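PDB 3TVA: xylose isomerase domain protein TIM barrel from Planctomyces limnophilus, which binds a magnesium ion in a xylose isomerase-like TIM barrel and probably acts as an isomerase. Local coordinates for residues Trp11-Val15 against Lys34-Val38; Thr257-Glu261 against Asp272-Leu277; Gly72-Glu77 against Arg100-Met104; Thr47-Ala53 against Phe110-Val114; Met188-Gly192 against Arg223-Gln229. All blocks are in the same frame, centred on the assembly; numbering follows the deposited sequence.

In the fold
All five contacts sit in one TIM barrel. Contact 1 pairs the first two barrel strands. Contact 2 packs strand 256-258, which lies beside strand 13-18 in the sheet, on helix 266-287. The beginning and end of the barrel chain thus meet there, with centres about 11 Å apart. Contacts 3 and 4 share helix 97-114, have centres about 16 Å apart and touch through a salt bridge. Contact 3 falls within the chain span bounded by contact 4. Contact 5 comes later in the chain, before contact 2, and its centre lies about 35 Å from that of contact 4. Only contact 2 holds a magnesium ligand among its residues; contact 4 is packing between outer helices.

Contact 1: residues Trp11-Val15 against Lys34-Val38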
# COMPACT_ATOMS: atom_id res chain seq x y z
N TRP A 11 -8.70 9.06 -11.84
CA TRP A 11 -8.93 7.71 -11.33
C TRP A 11 -8.63 6.59 -12.34
O TRP A 11 -9.45 5.71 -12.52
CB TRP A 11 -10.39 7.59 -10.85
CG TRP A 11 -10.66 8.30 -9.55
CD1 TRP A 11 -9.76 9.01 -8.80
CD2 TRP A 11 -11.90 8.35 -8.84
NE1 TRP A 11 -10.38 9.51 -7.67
CE2 TRP A 11 -11.69 9.10 -7.67
CE3 TRP A 11 -13.18 7.82 -9.08
CZ2 TRP A 11 -12.70 9.35 -6.74
CZ3 TRP A 11 -14.18 8.07 -8.16
CH2 TRP A 11 -13.94 8.83 -7.01
N PRO A 12 -7.44 6.62 -12.98
CA PRO A 12 -7.14 5.44 -13.81
C PRO A 12 -7.11 4.22 -12.89
O PRO A 12 -6.70 4.34 -11.75
CB PRO A 12 -5.73 5.73 -14.35
CG PRO A 12 -5.11 6.64 -13.33
CD PRO A 12 -6.27 7.50 -12.83
N ILE A 13 -7.64 3.10 -13.35
CA ILE A 13 -7.66 1.90 -12.52
C ILE A 13 -6.32 1.16 -12.58
O ILE A 13 -5.60 1.22 -13.59
CB ILE A 13 -8.90 1.03 -12.82
CG1 ILE A 13 -10.12 1.65 -12.14
CG2 ILE A 13 -8.72 -0.40 -12.31
CD1 ILE A 13 -11.20 2.06 -13.06
N GLY A 14 -5.96 0.48 -11.50
CA GLY A 14 -4.70 -0.23 -11.47
C GLY A 14 -4.88 -1.50 -10.69
O GLY A 14 -5.94 -1.73 -10.09
N VAL A 15 -3.88 -2.36 -10.76
CA VAL A 15 -3.86 -3.55 -9.93
C VAL A 15 -2.50 -3.65 -9.26
O VAL A 15 -1.50 -3.12 -9.76
CB VAL A 15 -4.18 -4.85 -10.71
CG1 VAL A 15 -5.55 -4.76 -11.39
CG2 VAL A 15 -3.08 -5.14 -11.73
N LYS A 34 -6.08 -5.08 -19.22
CA LYS A 34 -5.91 -3.80 -19.92
C LYS A 34 -5.89 -2.57 -19.01
O LYS A 34 -6.20 -1.47 -19.46
CB LYS A 34 -6.98 -3.63 -21.01
CG LYS A 34 -6.94 -4.70 -22.10
CD LYS A 34 -8.05 -4.46 -23.11
CE LYS A 34 -7.90 -5.34 -24.35
NZ LYS A 34 -8.04 -6.78 -24.02
N VAL A 35 -5.52 -2.75 -17.74
CA VAL A 35 -5.36 -1.61 -16.85
C VAL A 35 -4.13 -0.79 -17.24
O VAL A 35 -3.11 -1.36 -17.63
CB VAL A 35 -5.30 -2.03 -15.35
CG1 VAL A 35 -6.50 -2.92 -15.02
CG2 VAL A 35 -4.00 -2.75 -15.03
N PRO A 36 -4.26 0.54 -17.20
CA PRO A 36 -3.17 1.48 -17.53
C PRO A 36 -2.04 1.60 -16.49
O PRO A 36 -0.95 2.05 -16.85
CB PRO A 36 -3.91 2.82 -17.69
CG PRO A 36 -5.07 2.70 -16.72
CD PRO A 36 -5.50 1.25 -16.83
N THR A 37 -2.30 1.26 -15.23
CA THR A 37 -1.33 1.52 -14.16
C THR A 37 -1.25 0.33 -13.22
O THR A 37 -2.19 -0.44 -13.10
CB THR A 37 -1.67 2.76 -13.27
OG1 THR A 37 -2.85 2.49 -12.50
CG2 THR A 37 -1.89 4.00 -14.10
N VAL A 38 -0.10 0.20 -12.55
CA VAL A 38 0.05 -0.80 -11.50
C VAL A 38 0.88 -0.23 -10.35
O VAL A 38 1.66 0.70 -10.53
CB VAL A 38 0.77 -2.08 -12.00
CG1 VAL A 38 -0.06 -2.83 -13.05
CG2 VAL A 38 2.17 -1.76 -12.53
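CB of Pro-12 meets the ring of Pro-36 at its CG, 3.9 Å away. The neighbouring CD of Pro-36 sits against the flat peptide of Ile-13, 3.2 Å from Ile-13 O. Thr-37 OG1 lies 3.2 Å from the same Ile-13 O. Ahead of the strand, the indole of Trp-11 meets Trp-248 edge-to-face, and its NE1 is bonded to Tyr-252 O.

The backbone link is slack. Val-15 N gives a weak bond to Thr-37 O, 3.5 Å long and bent to 142°. A CA-H...O contact runs from Gly-14 CA to the same Thr-37 O at 3.0 Å. Gly-14 has no side chain, and a CB there would collide with Thr-37 OG1.

Valines fill the helix side. CG1 of Val-15 stands anti to its carbonyl carbon (chi1 -58°) and reaches CG1 of Val-35 at 4.2 Å. The two side chains cross at about a right angle. CG2 of Val-15 lies 4.0 Å from CG1 of Val-38. Ala-30 of helix 27-32 touches all three valines.

Lys-34, with positive phi, closes that helix in a Schellman motif. The whole is a beta-alpha-beta unit, strand 13-18, helix 27-32 and strand 37-41, the repeating element of a TIM barrel.

Contact 2: residues Thr257-Glu261 against Asp272-Leu277. With MG (magnesium ion), chain C.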
# COMPACT_ATOMS: atom_id res chain seq x y z
N THR A 257 -6.04 1.65 -7.11
CA THR A 257 -5.29 0.42 -7.27
C THR A 257 -5.97 -0.72 -6.53
O THR A 257 -6.00 -0.75 -5.30
CB THR A 257 -3.83 0.56 -6.79
OG1 THR A 257 -3.23 1.72 -7.38
CG2 THR A 257 -3.02 -0.70 -7.18
N ILE A 258 -6.50 -1.66 -7.31
CA ILE A 258 -7.16 -2.82 -6.75
C ILE A 258 -6.14 -3.78 -6.15
O ILE A 258 -5.17 -4.17 -6.80
CB ILE A 258 -7.95 -3.60 -7.83
CG1 ILE A 258 -8.89 -2.67 -8.59
CG2 ILE A 258 -8.70 -4.75 -7.21
CD1 ILE A 258 -9.39 -3.26 -9.92
N GLU A 259 -6.38 -4.17 -4.91
CA GLU A 259 -5.55 -5.17 -4.28
C GLU A 259 -6.43 -6.31 -3.79
O GLU A 259 -7.38 -6.08 -3.06
CB GLU A 259 -4.79 -4.57 -3.10
CG GLU A 259 -3.83 -5.58 -2.48
CD GLU A 259 -3.05 -4.98 -1.34
OE1 GLU A 259 -3.70 -4.41 -0.45
OE2 GLU A 259 -1.81 -5.04 -1.35
N ARG A 260 -6.14 -7.53 -4.23
CA ARG A 260 -6.85 -8.69 -3.68
C ARG A 260 -5.82 -9.75 -3.37
O ARG A 260 -5.25 -10.36 -4.30
CB ARG A 260 -7.83 -9.21 -4.72
CG ARG A 260 -8.63 -10.43 -4.29
CD ARG A 260 -9.93 -10.04 -3.59
NE ARG A 260 -10.68 -11.23 -3.19
CZ ARG A 260 -10.54 -11.85 -2.02
NH1 ARG A 260 -9.67 -11.39 -1.11
NH2 ARG A 260 -11.27 -12.93 -1.76
N GLU A 261 -5.59 -10.06 -2.10
CA GLU A 261 -4.46 -10.93 -1.91
C GLU A 261 -4.96 -12.33 -1.66
O GLU A 261 -5.14 -12.76 -0.52
CB GLU A 261 -3.71 -10.45 -0.66
CG GLU A 261 -3.63 -8.93 -0.52
CD GLU A 261 -2.87 -8.49 0.73
OE1 GLU A 261 -3.53 -8.22 1.75
OE2 GLU A 261 -1.62 -8.39 0.68
N ASP A 272 -11.69 -11.82 -9.20
CA ASP A 272 -12.07 -10.74 -8.28
C ASP A 272 -11.50 -9.42 -8.75
O ASP A 272 -12.11 -8.37 -8.53
CB ASP A 272 -11.65 -11.05 -6.83
CG ASP A 272 -12.41 -12.24 -6.23
OD1 ASP A 272 -13.40 -12.70 -6.83
OD2 ASP A 272 -12.01 -12.70 -5.13
N LEU A 273 -10.33 -9.46 -9.38
CA LEU A 273 -9.79 -8.25 -10.00
C LEU A 273 -10.74 -7.76 -11.11
O LEU A 273 -11.01 -6.57 -11.22
CB LEU A 273 -8.38 -8.47 -10.55
CG LEU A 273 -7.25 -8.71 -9.54
CD1 LEU A 273 -5.89 -8.73 -10.23
CD2 LEU A 273 -7.25 -7.68 -8.42
N ALA A 274 -11.25 -8.70 -11.91
CA ALA A 274 -12.14 -8.35 -13.01
C ALA A 274 -13.50 -7.80 -12.54
O ALA A 274 -14.01 -6.83 -13.12
CB ALA A 274 -12.34 -9.56 -13.96
N SER A 275 -14.11 -8.40 -11.52
CA SER A 275 -15.34 -7.84 -10.97
C SER A 275 -15.07 -6.50 -10.24
O SER A 275 -15.88 -5.58 -10.29
CB SER A 275 -16.05 -8.85 -10.07
OG SER A 275 -15.30 -9.12 -8.90
N ALA A 276 -13.91 -6.38 -9.59
CA ALA A 276 -13.53 -5.11 -8.97
C ALA A 276 -13.43 -4.03 -10.04
O ALA A 276 -13.90 -2.91 -9.86
CB ALA A 276 -12.20 -5.25 -8.20
N LEU A 277 -12.81 -4.39 -11.16
CA LEU A 277 -12.62 -3.46 -12.27
C LEU A 277 -13.97 -2.97 -12.81
O LEU A 277 -14.15 -1.78 -13.10
CB LEU A 277 -11.76 -4.11 -13.36
CG LEU A 277 -11.52 -3.39 -14.69
CD1 LEU A 277 -11.05 -1.98 -14.46
CD2 LEU A 277 -10.51 -4.15 -15.53
MG MG C . -2.93 -2.49 0.88
O HOH W 1 -13.71 -13.96 -3.96
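Ile-258 is wedged against the helix and forms the tight part of the contact. Its CG2 lies 3.5 Å from CD2 of Leu-273, closer than usual for two methyl carbons. The same CG2 also touches CB of Ala-276 at 3.7 Å. CD1 of Ile-258 reaches Leu-277, 4.3 Å from its CB. Ile-13 of the neighbouring strand packs on both Ile-258 and Leu-277.

The Arg-260 side is looser and partly open. CG of Arg-260 is anti to the backbone N (chi1 179°), and the chain then bends at chi2 (90°), which carries NE to Asp-272. NE gives OD2 a bond of 2.8 Å at 158°, part of a salt bridge. It arrives on the anti side of the oxygen, and the guanidinium and carboxylate are nearly coplanar. A water sits in the guanidinium plane and accepts a weak bond from Arg-260 NH2. Arg-260 NH1 goes to Glu-230 in a second salt bridge.

Glu-259 points the other way, and its OE1 binds the magnesium ion at 2.5 Å. Glu-158, Asp-184 and His-211 complete the site. The strand end is therefore held to the helix by apolar packing at Ile-258 and a salt bridge at Arg-260, the residues on either side of a metal ligand.

Contact 3: residues Gly72-Glu77 against Arg100-Met104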
# COMPACT_ATOMS: atom_id res chain seq x y z
N GLY A 72 7.79 -2.03 -0.57
CA GLY A 72 8.71 -2.88 0.14
C GLY A 72 8.02 -4.06 0.82
O GLY A 72 6.84 -4.00 1.16
N GLY A 73 8.77 -5.13 1.00
CA GLY A 73 8.34 -6.29 1.77
C GLY A 73 9.64 -7.02 2.06
O GLY A 73 10.60 -6.88 1.29
N PHE A 74 9.69 -7.79 3.14
CA PHE A 74 10.97 -8.27 3.62
C PHE A 74 10.87 -9.69 4.13
O PHE A 74 9.79 -10.14 4.51
CB PHE A 74 11.47 -7.39 4.77
CG PHE A 74 11.33 -5.92 4.52
CD1 PHE A 74 12.25 -5.25 3.72
CD2 PHE A 74 10.29 -5.20 5.07
CE1 PHE A 74 12.12 -3.88 3.49
CE2 PHE A 74 10.15 -3.83 4.84
CZ PHE A 74 11.07 -3.18 4.04
N ASP A 75 11.99 -10.39 4.11
CA ASP A 75 12.06 -11.74 4.67
C ASP A 75 11.82 -11.68 6.17
O ASP A 75 12.23 -10.73 6.85
CB ASP A 75 13.42 -12.37 4.37
CG ASP A 75 13.61 -12.68 2.89
OD1 ASP A 75 14.66 -12.31 2.33
OD2 ASP A 75 12.69 -13.28 2.28
N GLY A 76 11.13 -12.70 6.69
CA GLY A 76 10.84 -12.80 8.10
C GLY A 76 9.58 -12.06 8.54
O GLY A 76 9.26 -12.03 9.72
N GLU A 77 8.88 -11.46 7.59
CA GLU A 77 7.62 -10.79 7.93
C GLU A 77 6.48 -11.81 7.97
O GLU A 77 6.29 -12.57 7.02
CB GLU A 77 7.30 -9.68 6.94
CG GLU A 77 8.17 -8.44 7.11
CD GLU A 77 7.69 -7.28 6.26
OE1 GLU A 77 7.34 -7.52 5.08
OE2 GLU A 77 7.65 -6.13 6.78
N ARG A 100 16.26 -4.04 7.09
CA ARG A 100 15.10 -3.60 6.33
C ARG A 100 15.22 -2.15 5.89
O ARG A 100 14.75 -1.78 4.81
CB ARG A 100 13.82 -3.88 7.11
CG ARG A 100 13.60 -5.39 7.28
CD ARG A 100 12.33 -5.71 8.06
NE ARG A 100 12.18 -7.15 8.24
CZ ARG A 100 11.23 -7.70 9.00
NH1 ARG A 100 10.38 -6.92 9.66
NH2 ARG A 100 11.16 -9.02 9.11
N VAL A 101 15.86 -1.33 6.71
CA VAL A 101 16.17 0.04 6.30
C VAL A 101 17.06 0.03 5.05
O VAL A 101 16.78 0.74 4.08
CB VAL A 101 16.84 0.81 7.45
CG1 VAL A 101 17.41 2.17 6.97
CG2 VAL A 101 15.85 1.02 8.58
N ALA A 102 18.12 -0.78 5.08
CA ALA A 102 19.02 -0.91 3.93
C ALA A 102 18.30 -1.48 2.70
O ALA A 102 18.52 -1.04 1.57
CB ALA A 102 20.27 -1.79 4.28
N GLU A 103 17.41 -2.44 2.92
CA GLU A 103 16.59 -2.96 1.83
C GLU A 103 15.67 -1.89 1.23
O GLU A 103 15.51 -1.85 0.01
CB GLU A 103 15.75 -4.15 2.28
CG GLU A 103 16.47 -5.46 2.26
CD GLU A 103 15.51 -6.62 2.10
OE1 GLU A 103 15.33 -7.36 3.09
OE2 GLU A 103 14.93 -6.78 1.00
N MSE A 104 15.06 -1.05 2.07
CA MSE A 104 14.16 0.00 1.55
C MSE A 104 14.96 0.99 0.70
O MSE A 104 14.46 1.53 -0.29
CB MSE A 104 13.45 0.77 2.68
CG MSE A 104 12.16 0.15 3.18
SE MSE A 104 10.84 -0.20 1.78
CE MSE A 104 10.57 1.57 1.13
O HOH W 2 14.31 -8.80 6.93
O HOH W 3 14.16 -9.49 2.52
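Phe-74 to Glu-77 form a type II beta turn that folds over Arg-100, in the first part of helix 97-114. Gly-76 takes positive phi (86°) in it. The turn's own bond, Glu-77 N to Phe-74 O, is weak. The Glu-77 side chain reaches back instead, and its OE1 accepts from Phe-74 N at 3.1 Å. Gly-72 passes close to the helix, and a CB on it would clash with the selenium of selenomethionine Met-104.

The Phe-74 ring is gripped from several directions. Arg-100 CB sits over one face, 3.9 Å from the centroid and almost on the normal. Met-104 comes to the ring edge, with CG 3.6 Å from Phe-74 CZ and SE nearby in a Met-aromatic contact. Glu-103 OE1 also lies at the edge, 3.8 Å from Phe-74 CD1, its carboxylate nearly perpendicular (87°) to the ring. Glu-103 OE2 forms a salt bridge with Arg-48.

Arg-100 runs extended from CG to NE across the ring and ends against the turn. Its NH2 bonds to Asp-75 O at 3.0 Å, with an angle of 147°. Water 2 links Arg-100 NE to the same oxygen. Glu-77 CG lies over one guanidinium face, 3.6 Å from NH2. Arg-100 NH1 is held by Thr-88 O and Gly-90 O, and Glu-77 OE2 by Gly-90 N. A leucine in place of Arg-100 would probably leave the carbonyls of Asp-75, Thr-88 and Gly-90 without the guanidinium N-H groups that bind them, and the turn less firmly tied to the helix.

The loop after strand 66-71 is thus joined to the helix by the packing of Phe-74 and by one cation that binds mainly backbone carbonyls.

Contact 4: residues Thr47-Ala53 against Phe110-Val114; sequences TRTREHA and FASWV
Trp-113 lays its indole under the stem of Arg-50. CG of Arg-50 stands 3.7 Å from the centroid of the five-membered ring, only 4° off the normal, a clear CH-pi contact. The Arg-50 backbone joins in, with CA 3.5 Å from Trp-113 CE3. The Arg-50 chain is extended, with CG anti to the backbone N (chi1 -172°), and it crosses the indole at about a right angle. Its guanidinium plane is turned 55° from the ring and is not stacked on it. At the ring edge, Arg-48 O lies 3.7 Å from Trp-113 CZ3.

Ala-53 sits between Phe-110 and Trp-113. Its CB touches Trp-113 CB at 3.5 Å, Phe-110 CE2 at 3.7 Å and Val-114 CG2 at 3.7 Å. Phe-110 points its ring into the start of the opposite helix, where Arg-48 O meets the edge 3.5 Å from CD2. Pro-43, and Ile-70 of strand 66-71, also touch Phe-110.

Thr-49 is the N-cap of helix 50-62. Its OG1 shares a hydrogen bond with His-52 ND1. The charged end of Arg-48 leaves the contact, with NH2 bonded to Pro-43 O and NH1 in the salt bridge to Glu-103.

No hydrogen bond links the two segments. Helices 50-62 and 97-114 are joined here by hydrocarbon and ring contacts, while Thr-49 pairs with His-52 in its own segment and Arg-48 with groups beyond both.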
# COMPACT_ATOMS: atom_id res chain seq x y z
N THR A 47 17.10 -10.08 -7.82
CA THR A 47 16.47 -9.53 -9.03
C THR A 47 16.36 -8.00 -9.06
O THR A 47 15.55 -7.44 -9.79
CB THR A 47 15.19 -10.29 -9.46
OG1 THR A 47 14.33 -10.46 -8.33
CG2 THR A 47 15.59 -11.69 -10.01
N ARG A 48 17.02 -7.36 -8.11
CA ARG A 48 16.92 -5.93 -7.86
C ARG A 48 17.95 -5.00 -8.51
O ARG A 48 18.02 -3.82 -8.14
CB ARG A 48 16.90 -5.70 -6.36
CG ARG A 48 15.82 -4.79 -5.87
CD ARG A 48 15.92 -4.71 -4.35
NE ARG A 48 14.89 -5.51 -3.71
CZ ARG A 48 14.96 -5.95 -2.46
NH1 ARG A 48 16.03 -5.70 -1.71
NH2 ARG A 48 13.95 -6.66 -1.97
N THR A 49 18.82 -5.50 -9.38
CA THR A 49 19.89 -4.64 -9.91
C THR A 49 19.39 -3.63 -10.93
O THR A 49 18.25 -3.67 -11.37
CB THR A 49 20.98 -5.49 -10.59
OG1 THR A 49 20.46 -6.06 -11.80
CG2 THR A 49 21.46 -6.60 -9.66
N ARG A 50 20.30 -2.76 -11.38
CA ARG A 50 19.98 -1.77 -12.38
C ARG A 50 19.57 -2.44 -13.71
O ARG A 50 18.67 -1.97 -14.39
CB ARG A 50 21.17 -0.86 -12.62
CG ARG A 50 20.85 0.32 -13.51
CD ARG A 50 22.10 1.15 -13.81
NE ARG A 50 21.77 2.39 -14.49
CZ ARG A 50 22.54 2.97 -15.41
NH1 ARG A 50 23.69 2.41 -15.77
NH2 ARG A 50 22.15 4.10 -15.98
N GLU A 51 20.23 -3.54 -14.04
CA GLU A 51 19.95 -4.25 -15.28
C GLU A 51 18.55 -4.87 -15.24
O GLU A 51 17.85 -4.86 -16.25
CB GLU A 51 21.02 -5.31 -15.56
CG GLU A 51 22.43 -4.74 -15.80
CD GLU A 51 23.09 -4.13 -14.54
OE1 GLU A 51 23.77 -3.08 -14.69
OE2 GLU A 51 22.94 -4.68 -13.42
N HIS A 52 18.16 -5.40 -14.08
CA HIS A 52 16.78 -5.87 -13.86
C HIS A 52 15.75 -4.74 -13.90
O HIS A 52 14.64 -4.93 -14.38
CB HIS A 52 16.65 -6.61 -12.53
CG HIS A 52 17.28 -7.97 -12.53
ND1 HIS A 52 18.55 -8.20 -12.02
CD2 HIS A 52 16.85 -9.16 -13.01
CE1 HIS A 52 18.85 -9.47 -12.18
NE2 HIS A 52 17.84 -10.08 -12.78
N ALA A 53 16.12 -3.57 -13.38
CA ALA A 53 15.18 -2.46 -13.36
C ALA A 53 14.91 -2.01 -14.79
O ALA A 53 13.78 -1.67 -15.14
CB ALA A 53 15.72 -1.30 -12.54
N PHE A 110 16.16 0.96 -6.92
CA PHE A 110 15.47 0.23 -7.98
C PHE A 110 14.33 1.05 -8.60
O PHE A 110 14.19 1.12 -9.83
CB PHE A 110 14.94 -1.10 -7.43
CG PHE A 110 14.18 -1.93 -8.43
CD1 PHE A 110 12.80 -1.86 -8.52
CD2 PHE A 110 14.86 -2.82 -9.26
CE1 PHE A 110 12.09 -2.64 -9.43
CE2 PHE A 110 14.15 -3.61 -10.18
CZ PHE A 110 12.77 -3.51 -10.26
N ALA A 111 13.50 1.66 -7.74
CA ALA A 111 12.40 2.50 -8.21
C ALA A 111 12.90 3.69 -9.06
O ALA A 111 12.29 4.07 -10.05
CB ALA A 111 11.57 3.01 -7.03
N SER A 112 14.04 4.25 -8.66
CA SER A 112 14.65 5.34 -9.43
C SER A 112 15.10 4.88 -10.84
O SER A 112 14.87 5.57 -11.82
CB SER A 112 15.84 5.92 -8.66
OG SER A 112 16.44 6.96 -9.39
N TRP A 113 15.73 3.72 -10.93
CA TRP A 113 16.11 3.15 -12.23
C TRP A 113 14.88 2.82 -13.10
O TRP A 113 14.90 2.97 -14.31
CB TRP A 113 16.96 1.90 -12.01
CG TRP A 113 18.27 2.15 -11.34
CD1 TRP A 113 19.11 3.22 -11.54
CD2 TRP A 113 18.92 1.31 -10.37
NE1 TRP A 113 20.24 3.09 -10.76
CE2 TRP A 113 20.14 1.93 -10.03
CE3 TRP A 113 18.59 0.09 -9.76
CZ2 TRP A 113 21.04 1.37 -9.09
CZ3 TRP A 113 19.48 -0.46 -8.83
CH2 TRP A 113 20.69 0.18 -8.51
N VAL A 114 13.81 2.39 -12.46
CA VAL A 114 12.55 2.09 -13.14
C VAL A 114 11.84 3.37 -13.60
O VAL A 114 11.13 3.36 -14.60
CB VAL A 114 11.62 1.23 -12.22
CG1 VAL A 114 10.19 1.21 -12.74
CG2 VAL A 114 12.17 -0.19 -12.12

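Contact 5: residues Met188-Gly192 against Arg223-Gln229; sequences MILYG and RGKSWGQ
Tyr-191 (chi1 -71°) and Trp-227 both hold CG anti to the carbonyl carbon. With these torsions the two side chains lie side by side and point the same way. They meet where helix 185-190 ends in a Schellman motif, on the loops of the TIM barrel. Gly-192 is its C-prime residue, with positive phi. Thr-193 N bonds back to Met-188 O, and Gly-192 N bonds weakly to Ile-189 O. A CB on Gly-192 would clash with Gly-224 N and Arg-223 CB.

The indole leans over one face of the phenol. CZ3 of Trp-227 lies over the ring of Tyr-191 toward its rim, and CH2 comes 3.5 Å from Tyr-191 CE1. The planes are 59° apart, an oblique pair. Thr-85 of helix 82-88 touches both rings. A serine in place of Tyr-191 would probably open a gap beside the indole and let Trp-227 turn more freely.

Leu-190 faces the end of the loop 223-229. Its CD2 packs on the peptide of Gly-228, 3.5 Å from that O, and its CB faces Trp-227 CE3. A glycerol, probably from the crystallisation liquor, lies about 3 Å from this side chain, and the magnesium about 8 Å.

The backbones are tied together as well. Tyr-191 O receives a CA-H...O contact from Gly-224 CA at 3.2 Å. Gly-228 N bonds to Leu-190 O at 3.1 Å and 166°, in the carbonyl plane and on a lone pair. Water 4 donates to that same Leu-190 O at 2.8 Å and to Ser-226 O, and accepts from Gly-224 N.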
# COMPACT_ATOMS: atom_id res chain seq x y z
N MSE A 188 -7.89 -1.27 8.05
CA MSE A 188 -8.39 -0.84 9.35
C MSE A 188 -9.53 -1.71 9.85
O MSE A 188 -9.75 -1.82 11.06
CB MSE A 188 -8.81 0.61 9.31
CG MSE A 188 -7.64 1.53 9.11
SE MSE A 188 -8.30 3.30 9.45
CE MSE A 188 -8.50 3.20 11.40
N ILE A 189 -10.26 -2.33 8.93
CA ILE A 189 -11.26 -3.31 9.30
C ILE A 189 -10.61 -4.62 9.72
O ILE A 189 -11.04 -5.26 10.67
CB ILE A 189 -12.27 -3.52 8.16
CG1 ILE A 189 -13.04 -2.21 7.93
CG2 ILE A 189 -13.21 -4.65 8.49
CD1 ILE A 189 -14.09 -2.30 6.84
N LEU A 190 -9.55 -5.00 9.00
CA LEU A 190 -8.85 -6.24 9.30
C LEU A 190 -8.22 -6.17 10.70
O LEU A 190 -8.38 -7.09 11.50
CB LEU A 190 -7.80 -6.54 8.22
CG LEU A 190 -8.38 -6.92 6.85
CD1 LEU A 190 -7.28 -6.95 5.79
CD2 LEU A 190 -9.09 -8.28 6.92
N TYR A 191 -7.54 -5.06 11.00
CA TYR A 191 -7.01 -4.84 12.35
C TYR A 191 -8.08 -4.55 13.40
O TYR A 191 -7.81 -4.63 14.59
CB TYR A 191 -5.99 -3.71 12.35
CG TYR A 191 -4.69 -4.06 11.67
CD1 TYR A 191 -3.77 -4.89 12.28
CD2 TYR A 191 -4.39 -3.55 10.42
CE1 TYR A 191 -2.57 -5.21 11.65
CE2 TYR A 191 -3.21 -3.87 9.78
CZ TYR A 191 -2.30 -4.70 10.40
OH TYR A 191 -1.13 -5.00 9.75
N GLY A 192 -9.28 -4.19 12.96
CA GLY A 192 -10.38 -3.90 13.88
C GLY A 192 -10.22 -2.59 14.64
O GLY A 192 -10.77 -2.41 15.72
N ARG A 223 -12.39 -7.89 17.89
CA ARG A 223 -11.71 -6.85 17.12
C ARG A 223 -10.36 -6.47 17.72
O ARG A 223 -10.25 -6.28 18.93
CB ARG A 223 -12.61 -5.63 16.94
CG ARG A 223 -13.84 -5.98 16.15
CD ARG A 223 -14.69 -4.80 15.76
NE ARG A 223 -15.95 -5.29 15.22
CZ ARG A 223 -16.95 -4.52 14.82
NH1 ARG A 223 -16.85 -3.20 14.89
NH2 ARG A 223 -18.06 -5.08 14.36
N GLY A 224 -9.34 -6.39 16.88
CA GLY A 224 -7.99 -6.14 17.36
C GLY A 224 -7.34 -7.37 17.96
O GLY A 224 -6.21 -7.33 18.44
N LYS A 225 -8.07 -8.48 17.95
CA LYS A 225 -7.55 -9.75 18.46
C LYS A 225 -7.49 -10.80 17.36
O LYS A 225 -6.43 -11.35 17.07
CB LYS A 225 -8.32 -10.21 19.70
CG LYS A 225 -8.10 -9.27 20.88
CD LYS A 225 -8.64 -9.82 22.18
CE LYS A 225 -10.14 -9.96 22.10
NZ LYS A 225 -10.76 -10.35 23.40
N SER A 226 -8.65 -11.12 16.79
CA SER A 226 -8.72 -11.91 15.57
C SER A 226 -8.78 -11.01 14.34
O SER A 226 -9.38 -9.93 14.36
CB SER A 226 -9.93 -12.83 15.60
OG SER A 226 -9.96 -13.58 16.80
N TRP A 227 -8.14 -11.46 13.26
CA TRP A 227 -8.22 -10.76 11.98
C TRP A 227 -9.69 -10.68 11.56
O TRP A 227 -10.46 -11.59 11.82
CB TRP A 227 -7.49 -11.55 10.89
CG TRP A 227 -5.97 -11.47 10.89
CD1 TRP A 227 -5.09 -12.53 10.99
CD2 TRP A 227 -5.17 -10.30 10.73
NE1 TRP A 227 -3.79 -12.07 10.91
CE2 TRP A 227 -3.81 -10.71 10.76
CE3 TRP A 227 -5.46 -8.93 10.58
CZ2 TRP A 227 -2.76 -9.80 10.64
CZ3 TRP A 227 -4.41 -8.03 10.46
CH2 TRP A 227 -3.07 -8.47 10.49
N GLY A 228 -10.06 -9.59 10.89
CA GLY A 228 -11.29 -9.61 10.10
C GLY A 228 -11.05 -10.46 8.86
O GLY A 228 -10.02 -11.13 8.75
N GLN A 229 -11.98 -10.45 7.92
CA GLN A 229 -11.86 -11.31 6.75
C GLN A 229 -11.87 -10.51 5.46
O GLN A 229 -12.81 -9.76 5.20
CB GLN A 229 -13.02 -12.32 6.72
CG GLN A 229 -13.01 -13.24 5.51
CD GLN A 229 -14.31 -14.02 5.34
OE1 GLN A 229 -15.25 -13.88 6.14
NE2 GLN A 229 -14.38 -14.85 4.30
O HOH W 4 -9.76 -7.36 13.90